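Putative efflux transporter (Bacteroides eggerthii, PDB 4L8J) probably serves as a periplasmic membrane-fusion (adaptor) subunit of an HlyD-type efflux pump. Local coordinates at residues L176-A181 and S245-F250. Sequence-based numbering, arbitrary orientation.
Sequences LYLLRA and SDIAPF
S245 reaches across to the short helix 176-180, where its OG donates a hydrogen bond to L178 O, 2.8 Å away. The donor arrives at a C=O...OG angle of 123°, tilted 33° from the carbonyl plane. A chi1 of -54°, which sets OG anti to the carbonyl carbon of S245, aims the hydroxyl at the helix. Beside this bond the CB of A181 rests against the CB of S245 at 3.8 Å, so the serine meets both the last turn and the residue that follows it. With an alanine here in place of S245, L178 O would probably lose its donor from the strand, leaving the helix end less firmly tied to it. Further along the L178 side chain, CD2 meets I247 CG2 at 3.9 Å, the two side chains crossing at a slant, while Y177 CE2 comes to 4.3 Å from that same CG2, the methyl lying oblique to the ring. L178 CG in turn sits 3.7 Å above one face of the Y177 ring, toward its rim. The contact joins a helix to the end of strand 238-246 in the six-stranded antiparallel barrel, the beta-barrel domain familiar from membrane-fusion proteins. Strand 20-29 packs against both segments: I21 touches L178 and I247 and shares backbone hydrogen bonding with S245. Further out, D246 OD1 accepts from A248 N at 3.0 Å, an Asx turn that shapes the chain as it leaves the strand, and S19 OG is hydrogen-bonded to the same carboxylate oxygen.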
loop_
_atom_site.group_PDB
_atom_site.type_symbol
_atom_site.label_atom_id
_atom_site.label_comp_id
_atom_site.label_asym_id
_atom_site.label_seq_id
_atom_site.Cartn_x
_atom_site.Cartn_y
_atom_site.Cartn_z
ATOM N N LEU A 176 -17.110 3.677 16.654
ATOM C CA LEU A 176 -17.044 2.775 17.795
ATOM C C LEU A 176 -15.636 2.158 17.950
ATOM O O LEU A 176 -15.163 2.032 19.082
ATOM C CB LEU A 176 -18.089 1.665 17.674
ATOM C CG LEU A 176 -18.155 0.648 18.846
ATOM C CD1 LEU A 176 -18.394 1.356 20.198
ATOM C CD2 LEU A 176 -19.191 -0.426 18.574
ATOM N N TYR A 177 -14.968 1.793 16.825
ATOM C CA TYR A 177 -13.614 1.196 16.851
ATOM C C TYR A 177 -12.595 2.153 17.486
ATOM O O TYR A 177 -11.662 1.701 18.151
ATOM C CB TYR A 177 -13.168 0.761 15.446
ATOM C CG TYR A 177 -12.816 1.885 14.496
ATOM C CD1 TYR A 177 -13.808 2.607 13.838
ATOM C CD2 TYR A 177 -11.492 2.171 14.185
ATOM C CE1 TYR A 177 -13.492 3.635 12.952
ATOM C CE2 TYR A 177 -11.164 3.183 13.282
ATOM C CZ TYR A 177 -12.168 3.924 12.678
ATOM O OH TYR A 177 -11.863 4.931 11.785
ATOM N N LEU A 178 -12.806 3.476 17.332
ATOM C CA LEU A 178 -11.905 4.454 17.932
ATOM C C LEU A 178 -12.109 4.500 19.435
ATOM O O LEU A 178 -11.125 4.634 20.146
ATOM C CB LEU A 178 -12.023 5.858 17.293
ATOM C CG LEU A 178 -11.685 5.906 15.783
ATOM C CD1 LEU A 178 -12.099 7.231 15.157
ATOM C CD2 LEU A 178 -10.223 5.590 15.518
ATOM N N LEU A 179 -13.361 4.352 19.925
ATOM C CA LEU A 179 -13.635 4.320 21.364
ATOM C C LEU A 179 -13.125 3.027 22.008
ATOM O O LEU A 179 -12.738 3.041 23.169
ATOM C CB LEU A 179 -15.128 4.461 21.663
ATOM C CG LEU A 179 -15.733 5.856 21.471
ATOM C CD1 LEU A 179 -17.255 5.773 21.439
ATOM C CD2 LEU A 179 -15.297 6.810 22.587
ATOM N N ARG A 180 -13.143 1.916 21.260
ATOM C CA ARG A 180 -12.684 0.623 21.745
ATOM C C ARG A 180 -11.139 0.490 21.704
ATOM O O ARG A 180 -10.606 -0.378 22.387
ATOM C CB ARG A 180 -13.310 -0.511 20.919
ATOM C CG ARG A 180 -14.768 -0.776 21.244
ATOM C CD ARG A 180 -15.376 -1.721 20.231
ATOM N NE ARG A 180 -16.650 -2.272 20.705
ATOM C CZ ARG A 180 -17.437 -3.084 19.999
ATOM N NH1 ARG A 180 -17.105 -3.431 18.750
ATOM N NH2 ARG A 180 -18.568 -3.543 20.524
ATOM N N ALA A 181 -10.424 1.302 20.891
ATOM C CA ALA A 181 -8.966 1.198 20.794
ATOM C C ALA A 181 -8.324 1.311 22.167
ATOM O O ALA A 181 -8.731 2.138 22.993
ATOM C CB ALA A 181 -8.397 2.258 19.863
ATOM N N SER A 245 -6.588 7.898 19.187
ATOM C CA SER A 245 -6.546 6.452 19.238
ATOM C C SER A 245 -5.444 5.897 18.340
ATOM O O SER A 245 -5.496 6.093 17.121
ATOM C CB SER A 245 -7.891 5.863 18.792
ATOM O OG SER A 245 -9.001 6.379 19.506
ATOM N N ASP A 246 -4.500 5.137 18.924
ATOM C CA ASP A 246 -3.505 4.457 18.103
ATOM C C ASP A 246 -4.137 3.140 17.656
ATOM O O ASP A 246 -4.323 2.248 18.472
ATOM C CB ASP A 246 -2.159 4.267 18.827
ATOM C CG ASP A 246 -1.034 3.776 17.915
ATOM O OD1 ASP A 246 -1.334 3.257 16.820
ATOM O OD2 ASP A 246 0.140 3.889 18.310
ATOM N N ILE A 247 -4.539 3.049 16.382
ATOM C CA ILE A 247 -5.179 1.842 15.860
ATOM C C ILE A 247 -4.163 0.763 15.412
ATOM O O ILE A 247 -4.581 -0.303 14.978
ATOM C CB ILE A 247 -6.196 2.140 14.736
ATOM C CG1 ILE A 247 -5.524 2.764 13.487
ATOM C CG2 ILE A 247 -7.387 2.978 15.267
ATOM C CD1 ILE A 247 -6.472 2.667 12.268
ATOM N N ALA A 248 -2.851 1.031 15.485
ATOM C CA ALA A 248 -1.821 0.017 15.131
ATOM C C ALA A 248 -0.636 0.139 16.087
ATOM O O ALA A 248 0.462 0.512 15.671
ATOM C CB ALA A 248 -1.367 0.180 13.683
ATOM N N PRO A 249 -0.850 -0.105 17.397
ATOM C CA PRO A 249 0.250 0.090 18.367
ATOM C C PRO A 249 1.411 -0.897 18.191
ATOM O O PRO A 249 2.530 -0.585 18.577
ATOM C CB PRO A 249 -0.441 -0.094 19.732
ATOM C CG PRO A 249 -1.616 -1.013 19.440
ATOM C CD PRO A 249 -2.096 -0.556 18.070
ATOM N N PHE A 250 1.158 -2.028 17.555
ATOM C CA PHE A 250 2.103 -3.107 17.280
ATOM C C PHE A 250 3.242 -2.690 16.334
ATOM O O PHE A 250 4.249 -3.407 16.285
ATOM C CB PHE A 250 1.366 -4.312 16.664
ATOM C CG PHE A 250 0.431 -3.987 15.514
ATOM C CD1 PHE A 250 0.904 -3.911 14.204
ATOM C CD2 PHE A 250 -0.927 -3.765 15.739
ATOM C CE1 PHE A 250 0.043 -3.589 13.150
ATOM C CE2 PHE A 250 -1.796 -3.486 14.675
ATOM C CZ PHE A 250 -1.307 -3.383 13.393
#